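Local atomic coordinates of nucleoporin NUP116 (PDB entry 3NF5), a protein that probably serves as a structural constituent of the nuclear pore, the piece described here being its C-terminal domain, which targets it to the nuclear pore complex. Residues Asp23-Leu28 / Ile60-Ile65; Asp67-Phe72 / Leu78-Ser83; Arg96-Cys101 / His137-Asp142; Glu128-Ile133 / Gly146-Thr151. All blocks are in the same frame, centred on the assembly; numbering follows the deposited sequence. Where two conformers were deposited one is given.

Interaction 1. Residues Asp23-Leu28 / Ile60-Ile65; sequences DTLATL and IPLGSI
Leu62 pushes its two methyl groups against the side of helix 22-27, packing on Leu25 and Ala26. The tighter half of the contact belongs to CD1 of Leu62, which sits 3.6 Å from the backbone N of Ala26 and 3.9 Å from CB of the same residue, resting on the helix backbone as much as on a side chain. The other branch, CD2, meets CB of Leu25 at 4.1 Å. CG of Leu62 is anti to its own carbonyl carbon (chi1 -65°), which places CD1 on Ala26 and CD2 on Leu25. No hydrogen bond links the segments; they meet by van der Waals packing, in part on the helix backbone. The Ala26 end is close-packed yet open to solvent, while Leu25 is buried although its contact is longer. Within the loop, O of Pro61 accepts from both N and OG of Ser64. Leu25 turns inward to Ile18 of strand 16-19 and to Val36 and Leu57 in loops, while Ile65 at the start of helix 65-69 also touches Ile18; the contact thus seats helix 22-27 beside the loop that leads into helix 65-69, near the edge strand of the large sheet.

Interaction 2. Residues Asp67-Phe72 / Leu78-Ser83; sequences DDLVVF and LLYNNS
Backbone hydrogen bonds tie Val71 to Leu78 in both directions: N of Val71 to O of Leu78 and N of Leu78 to O of Val71, each 3.0 Å, the first bent (142° at H), the second nearly straight. A shorter bond, 2.7 Å from N of Tyr80 to O of Leu69, carries the pairing back to the end of helix 65-69. Val71 and Leu78 are therefore a hydrogen-bonded pair, and Val70 and Leu79 the non-hydrogen-bonded pair next to it. This is an antiparallel beta hairpin of strands 70-73 and 76-79, entered directly from the helix, with Val70 first to leave helical geometry; after Leu79 the chain makes a type I turn from Tyr80 to Ser83.

Among apolar contacts, CD2 of Leu69 stands over the centre of the Tyr80 ring, 3.5 Å from its centroid and 6° off the normal, a CH-pi contact. Leu69, its CG anti to the carbonyl carbon (chi1 -71°), lies alongside that ring, CD1 toward the hydroxyl end. CG1 of Val70 and CD2 of Leu79 touch at 4.0 Å on the face turned toward strands 40-43 and 47-51, where Val70 meets Val41 and Ile49; CB of Val71 and CB of Leu78 pair on the other.

The polar side chains meet beyond the strands. Asn82 offers ND2 to OD1 of Asp68 at 3.1 Å; the oxygen lies in the amide plane, but the donor comes from above the carboxylate. A water joins that OD1 to N of Asn82 and OG of Ser83, and a second water connects O of Asp68, O of Leu78 and N of Asn81.

Interaction 3. Residues Arg96-Cys101 / His137-Asp142; sequences RARISC and HFESYD
One side chain from each strand makes the whole of this contact: Arg98 and Glu139 clasp across backbones whose closest CA atoms are still 9.0 Å apart, because strand 147-152 runs between their strands. The salt bridge is two-pronged. Arg98 presents the side of its guanidinium, with NE giving a hydrogen bond of 2.8 Å to OE1 of Glu139 and NH2 one of 3.0 Å to OE2. Both oxygens are met on their syn side, and the NH2 bond is the straighter, 170° at the hydrogen, the NE bond being more bent. OE2 lies in the guanidinium plane, while OE1 is tilted a little out of it; the two flat groups are turned 24° from each other, and NE meets OE1 from well out of the carboxylate plane. Two bonds to two oxygens limit rotation of either group.

The torsions explain the reach. Arg98 runs out with CG anti to the backbone N and then bends at chi3 (-67°), which turns the side of the guanidinium toward its partner, and Glu139 stretches beyond CG to cross it at about a right angle. The bridge lies at the protein surface, with Glu139 exposed. Glu139 and Ser140 both face Cys149 of the intervening strand, a classic beta bulge. Here, then, is a cross-strand ion pair that skips one strand of an antiparallel sheet, joining strand 97-101 to the bulged edge strand 137-142.

Interaction 4. Residues Glu128-Ile133 / Gly146-Thr151; sequences EKLKKI and GTYCFT
The Tyr148 ring is sandwiched: CD2 of Leu130 lies over the centre of one face, and CD2 of Phe150 sits against the opposite face, offset toward the rim. At the ring's edge, in its plane, is a water. The Leu130 contact is a CH-pi interaction, its CD2 3.9 Å from the ring centroid and 8° off the normal, so the methyl lies almost directly above the ring centre. CB of Leu130 lies near CE1 of Tyr148 and CD1 of Leu130 near CD1 of the ring, along one side of it, and the two side chains slide past each other in opposite directions.

Tyr148 holds CG anti to its backbone N (chi1 161°), which extends the ring from the strand toward the helix and brings its hydroxyl to the helix end. There CD1 of Ile133 comes obliquely to within 3.6 Å of OH of Tyr148. The water bridges the two segments: its oxygen is 2.6 Å from OH of Tyr148 and 2.7 Å from O of Leu130, to which it donates. In this way the phenol and a backbone carbonyl near the end of the helix share one solvent molecule, although no direct hydrogen bond crosses between the segments. The hydroxyl also lies over the rim of the Phe150 ring.

Phe138 of strand 137-142 touches both Leu130 and Tyr148, widening the apolar patch. Leu130 and Tyr148 are themselves buried, and the arrangement is a helix-on-sheet packing, in which helix 122-132 lies against one face of the antiparallel sheet through Tyr148 of strand 147-152, with Tyr141 of strand 137-142 also touching Leu130.

How the interactions relate
Interactions 1 and 2 come first along the chain and touch: helix 65-69 starts in the former and ends in the latter, with Ile60 packing on Leu69 and Tyr80. Their centres are about 16 Å apart. Interactions 3 and 4 follow, about 6 Å between centres, and their segments alternate; strand 147-152 of interaction 4 lies between the two strands of interaction 3 in the six-stranded antiparallel sheet. Interaction 2 meets interaction 3 through Phe72 and Ser100. Interactions 1 and 4 lie on opposite sides of the chain's centre, their centres about 31 Å apart, so the contacts spread from helix 22-27 near outer strand 16-19 to helix 122-132 by outer strand 137-142 of this C-terminal domain.

Interaction 1. Residues Asp23-Leu28 / Ile60-Ile65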
# COMPACT_ATOMS: atom_id res chain seq x y z
N ASP A 23 -10.49 -6.52 14.65
CA ASP A 23 -11.53 -6.81 15.65
C ASP A 23 -12.79 -5.96 15.38
O ASP A 23 -13.91 -6.47 15.44
CB ASP A 23 -10.99 -6.55 17.06
CG ASP A 23 -11.95 -7.06 18.17
OD1 ASP A 23 -12.30 -8.29 18.17
OD2 ASP A 23 -12.39 -6.23 19.03
N THR A 24 -12.61 -4.68 15.05
CA THR A 24 -13.77 -3.85 14.69
C THR A 24 -14.50 -4.35 13.44
O THR A 24 -15.74 -4.50 13.48
CB THR A 24 -13.36 -2.41 14.46
OG1 THR A 24 -12.89 -1.90 15.70
CG2 THR A 24 -14.52 -1.58 13.98
N LEU A 25 -13.73 -4.69 12.40
CA LEU A 25 -14.27 -5.14 11.11
C LEU A 25 -15.00 -6.49 11.23
O LEU A 25 -16.03 -6.71 10.60
CB LEU A 25 -13.16 -5.22 10.07
CG LEU A 25 -12.44 -3.93 9.58
CD1 LEU A 25 -11.22 -4.35 8.78
CD2 LEU A 25 -13.32 -3.08 8.68
N ALA A 26 -14.49 -7.36 12.10
CA ALA A 26 -15.14 -8.65 12.40
C ALA A 26 -16.48 -8.46 13.05
O ALA A 26 -17.31 -9.31 12.89
CB ALA A 26 -14.20 -9.57 13.35
N THR A 27 -16.71 -7.37 13.78
CA THR A 27 -17.99 -7.18 14.46
C THR A 27 -19.08 -6.60 13.59
O THR A 27 -20.26 -6.61 13.99
CB THR A 27 -17.86 -6.24 15.65
OG1 THR A 27 -17.56 -4.89 15.19
CG2 THR A 27 -16.77 -6.76 16.57
N LEU A 28 -18.71 -6.08 12.42
CA LEU A 28 -19.67 -5.41 11.55
C LEU A 28 -20.75 -6.36 11.01
O LEU A 28 -20.47 -7.48 10.60
CB LEU A 28 -18.96 -4.74 10.39
CG LEU A 28 -18.05 -3.58 10.80
CD1 LEU A 28 -17.41 -3.03 9.50
CD2 LEU A 28 -18.80 -2.48 11.59
N ILE A 60 -14.38 -11.67 2.40
CA ILE A 60 -12.94 -11.60 2.48
C ILE A 60 -12.46 -12.01 3.86
O ILE A 60 -12.88 -11.39 4.85
CB ILE A 60 -12.47 -10.19 2.23
CG1 ILE A 60 -12.87 -9.78 0.81
CG2 ILE A 60 -10.95 -10.10 2.43
CD1 ILE A 60 -12.20 -8.46 0.37
N PRO A 61 -11.60 -13.05 3.96
CA PRO A 61 -11.08 -13.40 5.29
C PRO A 61 -10.18 -12.29 5.80
O PRO A 61 -9.16 -11.98 5.19
CB PRO A 61 -10.26 -14.67 5.05
CG PRO A 61 -10.76 -15.22 3.76
CD PRO A 61 -11.22 -14.04 2.95
N LEU A 62 -10.59 -11.69 6.89
CA LEU A 62 -9.95 -10.46 7.32
C LEU A 62 -8.40 -10.59 7.46
O LEU A 62 -7.67 -9.69 7.10
CB LEU A 62 -10.60 -10.00 8.59
CG LEU A 62 -12.06 -9.62 8.45
CD1 LEU A 62 -12.65 -9.41 9.80
CD2 LEU A 62 -12.24 -8.39 7.56
N GLY A 63 -7.92 -11.73 7.97
CA GLY A 63 -6.49 -11.94 8.14
C GLY A 63 -5.70 -12.03 6.84
O GLY A 63 -4.45 -12.02 6.87
N SER A 64 -6.38 -12.14 5.70
CA SER A 64 -5.69 -12.11 4.41
C SER A 64 -5.44 -10.74 3.85
O SER A 64 -4.74 -10.64 2.85
CB SER A 64 -6.40 -12.95 3.37
OG SER A 64 -7.57 -12.30 2.89
N ILE A 65 -6.00 -9.67 4.45
CA ILE A 65 -5.86 -8.37 3.85
C ILE A 65 -4.41 -7.86 3.95
O ILE A 65 -3.76 -7.60 2.91
CB ILE A 65 -6.84 -7.33 4.44
CG1 ILE A 65 -8.29 -7.76 4.25
CG2 ILE A 65 -6.58 -5.95 3.78
CD1 ILE A 65 -9.28 -6.86 4.95

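Interaction 2. Residues Asp67-Phe72 / Leu78-Ser83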
# COMPACT_ATOMS: atom_id res chain seq x y z
N ASP A 67 -0.58 -8.11 4.07
CA ASP A 67 0.54 -8.98 3.63
C ASP A 67 0.15 -10.24 2.82
O ASP A 67 0.89 -11.24 2.77
CB ASP A 67 1.44 -9.32 4.81
CG ASP A 67 2.91 -9.53 4.43
OD1 ASP A 67 3.45 -8.97 3.45
OD2 ASP A 67 3.53 -10.25 5.20
N ASP A 68 -0.98 -10.17 2.14
CA ASP A 68 -1.42 -11.17 1.16
C ASP A 68 -2.19 -10.41 0.05
O ASP A 68 -1.69 -10.25 -1.01
CB ASP A 68 -2.28 -12.24 1.85
CG ASP A 68 -2.89 -13.25 0.90
OD1 ASP A 68 -2.83 -13.03 -0.34
OD2 ASP A 68 -3.52 -14.24 1.40
N LEU A 69 -3.37 -9.88 0.33
CA LEU A 69 -4.05 -9.06 -0.66
C LEU A 69 -3.33 -7.71 -0.89
O LEU A 69 -3.34 -7.19 -1.97
CB LEU A 69 -5.47 -8.74 -0.19
CG LEU A 69 -6.43 -9.94 -0.21
CD1 LEU A 69 -7.82 -9.41 0.20
CD2 LEU A 69 -6.45 -10.56 -1.61
N VAL A 70 -2.77 -7.14 0.16
CA VAL A 70 -2.10 -5.85 0.11
C VAL A 70 -0.71 -6.08 0.68
O VAL A 70 -0.57 -6.47 1.85
CB VAL A 70 -2.81 -4.75 0.95
CG1 VAL A 70 -2.02 -3.43 0.81
CG2 VAL A 70 -4.28 -4.56 0.51
N VAL A 71 0.28 -5.83 -0.16
CA VAL A 71 1.73 -6.05 0.14
C VAL A 71 2.53 -4.80 -0.26
O VAL A 71 2.36 -4.25 -1.33
CB VAL A 71 2.28 -7.34 -0.59
CG1 VAL A 71 3.83 -7.47 -0.48
CG2 VAL A 71 1.61 -8.63 -0.07
N PHE A 72 3.32 -4.29 0.65
CA PHE A 72 4.28 -3.19 0.39
C PHE A 72 5.67 -3.75 0.66
O PHE A 72 5.88 -4.37 1.68
CB PHE A 72 4.00 -2.05 1.35
CG PHE A 72 2.71 -1.36 1.09
CD1 PHE A 72 2.62 -0.43 0.07
CD2 PHE A 72 1.57 -1.71 1.82
CE1 PHE A 72 1.41 0.19 -0.17
CE2 PHE A 72 0.37 -1.07 1.57
CZ PHE A 72 0.29 -0.17 0.59
N LEU A 78 2.13 -4.33 -4.34
CA LEU A 78 1.57 -5.53 -4.94
C LEU A 78 0.17 -5.74 -4.37
O LEU A 78 0.01 -6.01 -3.18
CB LEU A 78 2.43 -6.71 -4.56
CG LEU A 78 3.94 -6.63 -4.91
CD1 LEU A 78 4.71 -7.87 -4.40
CD2 LEU A 78 4.25 -6.31 -6.43
N LEU A 79 -0.83 -5.59 -5.22
CA LEU A 79 -2.22 -5.75 -4.78
C LEU A 79 -2.80 -7.03 -5.41
O LEU A 79 -2.69 -7.22 -6.63
CB LEU A 79 -3.00 -4.53 -5.21
CG LEU A 79 -2.47 -3.18 -4.73
CD1 LEU A 79 -3.26 -2.01 -5.38
CD2 LEU A 79 -2.42 -3.08 -3.15
N TYR A 80 -3.43 -7.88 -4.60
CA TYR A 80 -3.97 -9.16 -5.06
C TYR A 80 -2.96 -9.98 -5.86
O TYR A 80 -3.31 -10.65 -6.80
CB TYR A 80 -5.22 -8.93 -5.90
CG TYR A 80 -6.46 -8.80 -5.07
CD1 TYR A 80 -6.64 -7.73 -4.21
CD2 TYR A 80 -7.46 -9.73 -5.16
CE1 TYR A 80 -7.74 -7.62 -3.45
CE2 TYR A 80 -8.60 -9.61 -4.42
CZ TYR A 80 -8.73 -8.55 -3.58
OH TYR A 80 -9.85 -8.48 -2.86
N ASN A 81 -1.70 -9.96 -5.45
CA ASN A 81 -0.62 -10.58 -6.22
C ASN A 81 -0.72 -12.10 -6.21
O ASN A 81 -0.17 -12.75 -7.09
CB ASN A 81 0.71 -10.13 -5.60
CG ASN A 81 1.91 -10.30 -6.52
OD1 ASN A 81 2.85 -11.05 -6.18
ND2 ASN A 81 1.96 -9.54 -7.60
N ASN A 82 -1.36 -12.68 -5.20
CA ASN A 82 -1.48 -14.12 -5.07
C ASN A 82 -2.83 -14.61 -5.48
O ASN A 82 -3.20 -15.72 -5.14
CB ASN A 82 -1.26 -14.56 -3.64
CG ASN A 82 -0.03 -14.00 -3.04
OD1 ASN A 82 1.05 -14.14 -3.62
ND2 ASN A 82 -0.16 -13.29 -1.90
N SER A 83 -3.58 -13.79 -6.21
CA SER A 83 -4.95 -14.07 -6.51
C SER A 83 -4.99 -14.12 -8.01
O SER A 83 -4.43 -13.27 -8.68
CB SER A 83 -5.88 -12.98 -5.97
OG SER A 83 -5.98 -13.10 -4.55
O HOH W 1 -0.57 -8.71 -3.09
O HOH W 2 -3.43 -12.10 -3.39

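Interaction 3. Residues Arg96-Cys101 / His137-Asp142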
# COMPACT_ATOMS: atom_id res chain seq x y z
N ARG A 96 -11.63 3.68 -5.43
CA ARG A 96 -10.71 4.80 -5.46
C ARG A 96 -9.83 4.79 -4.19
O ARG A 96 -10.34 4.52 -3.12
CB ARG A 96 -11.50 6.08 -5.61
CG ARG A 96 -10.72 7.30 -6.00
CD ARG A 96 -11.66 8.40 -6.41
NE ARG A 96 -12.72 8.54 -5.41
CZ ARG A 96 -12.75 9.44 -4.41
NH1 ARG A 96 -11.80 10.37 -4.28
NH2 ARG A 96 -13.76 9.43 -3.54
N ALA A 97 -8.56 5.12 -4.34
CA ALA A 97 -7.59 4.97 -3.24
C ALA A 97 -6.42 5.94 -3.43
O ALA A 97 -6.18 6.40 -4.53
CB ALA A 97 -7.11 3.51 -3.11
N ARG A 98 -5.75 6.27 -2.35
CA ARG A 98 -4.55 7.08 -2.40
C ARG A 98 -3.52 6.13 -1.83
O ARG A 98 -3.71 5.52 -0.69
CB ARG A 98 -4.66 8.32 -1.53
CG ARG A 98 -3.37 9.09 -1.35
CD ARG A 98 -3.54 10.45 -0.63
NE ARG A 98 -4.30 11.44 -1.41
CZ ARG A 98 -5.51 11.89 -1.11
NH1 ARG A 98 -6.19 11.47 -0.03
NH2 ARG A 98 -6.06 12.78 -1.93
N ILE A 99 -2.44 6.03 -2.60
CA ILE A 99 -1.29 5.17 -2.24
C ILE A 99 -0.03 6.00 -1.95
O ILE A 99 0.30 6.94 -2.68
CB ILE A 99 -1.08 4.15 -3.35
CG1 ILE A 99 -2.39 3.31 -3.51
CG2 ILE A 99 0.19 3.23 -3.00
CD1 ILE A 99 -2.44 2.30 -4.59
N SER A 100 0.64 5.71 -0.84
CA SER A 100 1.90 6.36 -0.50
C SER A 100 3.01 5.26 -0.44
O SER A 100 2.79 4.24 0.16
CB SER A 100 1.82 7.09 0.85
OG SER A 100 0.74 8.04 0.92
N CYS A 101 4.12 5.50 -1.11
CA CYS A 101 5.32 4.60 -1.11
C CYS A 101 6.53 5.37 -0.53
O CYS A 101 6.78 6.54 -0.88
CB CYS A 101 5.61 4.18 -2.52
SG CYS A 101 4.35 3.21 -3.31
N HIS A 137 -2.79 8.44 -10.92
CA HIS A 137 -2.84 9.89 -10.88
C HIS A 137 -1.85 10.48 -9.87
O HIS A 137 -2.14 10.63 -8.63
CB HIS A 137 -4.26 10.35 -10.54
CG HIS A 137 -5.31 9.83 -11.48
ND1 HIS A 137 -5.40 10.24 -12.79
CD2 HIS A 137 -6.30 8.92 -11.30
CE1 HIS A 137 -6.41 9.63 -13.37
NE2 HIS A 137 -6.99 8.83 -12.49
N PHE A 138 -0.67 10.82 -10.37
CA PHE A 138 0.44 11.42 -9.56
C PHE A 138 -0.06 12.54 -8.72
O PHE A 138 -0.78 13.38 -9.23
CB PHE A 138 1.56 11.91 -10.51
CG PHE A 138 2.73 12.50 -9.82
CD1 PHE A 138 3.84 11.72 -9.55
CD2 PHE A 138 2.75 13.81 -9.45
CE1 PHE A 138 4.95 12.24 -8.89
CE2 PHE A 138 3.87 14.36 -8.82
CZ PHE A 138 4.98 13.54 -8.56
N GLU A 139 0.24 12.54 -7.42
CA GLU A 139 -0.04 13.69 -6.58
C GLU A 139 1.27 14.38 -6.18
O GLU A 139 1.44 15.60 -6.40
CB GLU A 139 -0.84 13.36 -5.30
CG GLU A 139 -2.29 13.06 -5.51
CD GLU A 139 -3.11 13.11 -4.16
OE1 GLU A 139 -2.54 12.72 -3.10
OE2 GLU A 139 -4.31 13.55 -4.21
N SER A 140 2.19 13.66 -5.58
CA SER A 140 3.43 14.31 -5.14
C SER A 140 4.62 13.38 -5.02
O SER A 140 4.45 12.16 -4.87
CB SER A 140 3.19 14.93 -3.78
OG SER A 140 3.00 13.93 -2.79
N TYR A 141 5.82 13.94 -5.10
CA TYR A 141 7.07 13.18 -4.83
C TYR A 141 8.06 14.10 -4.16
O TYR A 141 8.35 15.15 -4.73
CB TYR A 141 7.71 12.68 -6.10
CG TYR A 141 9.05 12.02 -5.80
CD1 TYR A 141 9.12 10.87 -5.05
CD2 TYR A 141 10.25 12.58 -6.28
CE1 TYR A 141 10.34 10.27 -4.74
CE2 TYR A 141 11.46 12.00 -6.01
CZ TYR A 141 11.53 10.86 -5.22
OH TYR A 141 12.77 10.25 -4.93
N ASP A 142 8.55 13.70 -2.99
CA ASP A 142 9.48 14.47 -2.20
C ASP A 142 10.87 13.81 -2.26
O ASP A 142 11.12 12.76 -1.66
CB ASP A 142 9.00 14.55 -0.77
CG ASP A 142 9.94 15.37 0.11
OD1 ASP A 142 11.04 15.72 -0.36
OD2 ASP A 142 9.55 15.67 1.25

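Interaction 4. Residues Glu128-Ile133 / Gly146-Thr151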
# COMPACT_ATOMS: atom_id res chain seq x y z
N GLU A 128 9.16 13.00 -13.30
CA GLU A 128 8.50 13.04 -14.61
C GLU A 128 8.19 11.64 -15.03
O GLU A 128 7.08 11.40 -15.50
CB GLU A 128 9.30 13.80 -15.69
CG GLU A 128 9.39 15.30 -15.35
CD GLU A 128 8.01 15.97 -15.28
OE1 GLU A 128 7.25 15.86 -16.27
OE2 GLU A 128 7.68 16.56 -14.19
N LYS A 129 9.08 10.67 -14.77
CA LYS A 129 8.71 9.31 -15.11
C LYS A 129 7.61 8.78 -14.18
O LYS A 129 6.70 8.08 -14.65
CB LYS A 129 9.92 8.34 -15.21
CG LYS A 129 9.56 7.13 -16.09
CD LYS A 129 10.75 6.39 -16.67
CE LYS A 129 10.32 5.40 -17.74
NZ LYS A 129 11.45 4.50 -18.14
N LEU A 130 7.64 9.12 -12.90
CA LEU A 130 6.55 8.69 -11.99
C LEU A 130 5.16 9.18 -12.50
O LEU A 130 4.15 8.45 -12.38
CB LEU A 130 6.83 9.10 -10.54
CG LEU A 130 7.94 8.43 -9.73
CD1 LEU A 130 8.26 9.22 -8.50
CD2 LEU A 130 7.61 7.03 -9.30
N LYS A 131 5.12 10.37 -13.10
CA LYS A 131 3.85 10.98 -13.62
C LYS A 131 3.26 10.18 -14.75
O LYS A 131 2.02 10.24 -15.00
CB LYS A 131 4.11 12.42 -14.12
CG LYS A 131 4.31 13.38 -12.94
CD LYS A 131 4.41 14.85 -13.40
CE LYS A 131 4.86 15.73 -12.24
NZ LYS A 131 5.24 17.07 -12.77
N LYS A 132 4.13 9.43 -15.45
CA LYS A 132 3.73 8.62 -16.59
C LYS A 132 3.20 7.22 -16.30
O LYS A 132 2.61 6.62 -17.19
CB LYS A 132 4.84 8.49 -17.62
CG LYS A 132 5.22 9.77 -18.24
CD LYS A 132 6.35 9.63 -19.27
CE LYS A 132 7.10 10.98 -19.43
NZ LYS A 132 7.96 10.84 -20.58
N ILE A 133 3.30 6.76 -15.05
CA ILE A 133 2.86 5.40 -14.73
C ILE A 133 1.40 5.18 -15.08
O ILE A 133 0.50 5.91 -14.57
CB ILE A 133 3.11 4.97 -13.28
CG1 ILE A 133 4.60 5.13 -12.95
CG2 ILE A 133 2.58 3.57 -13.13
CD1 ILE A 133 5.00 4.84 -11.45
N GLY A 146 11.87 10.74 -0.06
CA GLY A 146 11.52 9.62 -0.96
C GLY A 146 10.05 9.18 -0.92
O GLY A 146 9.70 8.12 -1.39
N THR A 147 9.18 10.01 -0.38
CA THR A 147 7.74 9.69 -0.39
C THR A 147 7.09 10.04 -1.73
O THR A 147 7.22 11.16 -2.24
CB THR A 147 7.03 10.35 0.80
OG1 THR A 147 7.58 9.83 2.00
CG2 THR A 147 5.47 10.01 0.76
N TYR A 148 6.41 9.08 -2.30
CA TYR A 148 5.70 9.21 -3.56
C TYR A 148 4.25 8.94 -3.23
O TYR A 148 3.94 7.97 -2.61
CB TYR A 148 6.19 8.20 -4.54
CG TYR A 148 5.35 7.82 -5.75
CD1 TYR A 148 4.80 8.78 -6.61
CD2 TYR A 148 5.15 6.52 -6.05
CE1 TYR A 148 4.07 8.39 -7.73
CE2 TYR A 148 4.46 6.15 -7.15
CZ TYR A 148 3.87 7.09 -7.95
OH TYR A 148 3.16 6.66 -9.02
N CYS A 149 3.40 9.89 -3.60
CA CYS A 149 1.97 9.76 -3.37
C CYS A 149 1.21 9.90 -4.66
O CYS A 149 1.49 10.80 -5.47
CB CYS A 149 1.46 10.84 -2.44
SG CYS A 149 2.08 10.76 -0.78
N PHE A 150 0.21 9.02 -4.84
CA PHE A 150 -0.66 9.06 -6.01
C PHE A 150 -2.04 8.45 -5.70
O PHE A 150 -2.22 7.79 -4.65
CB PHE A 150 0.00 8.32 -7.15
CG PHE A 150 0.19 6.85 -6.90
CD1 PHE A 150 -0.70 5.91 -7.45
CD2 PHE A 150 1.27 6.41 -6.13
CE1 PHE A 150 -0.51 4.51 -7.23
CE2 PHE A 150 1.47 5.09 -5.92
CZ PHE A 150 0.58 4.10 -6.48
N THR A 151 -2.99 8.70 -6.58
CA THR A 151 -4.32 8.08 -6.48
C THR A 151 -4.56 7.17 -7.67
O THR A 151 -3.90 7.29 -8.73
CB THR A 151 -5.46 9.09 -6.32
OG1 THR A 151 -5.59 9.89 -7.49
CG2 THR A 151 -5.24 9.99 -5.15
O HOH W 3 2.16 8.45 -10.57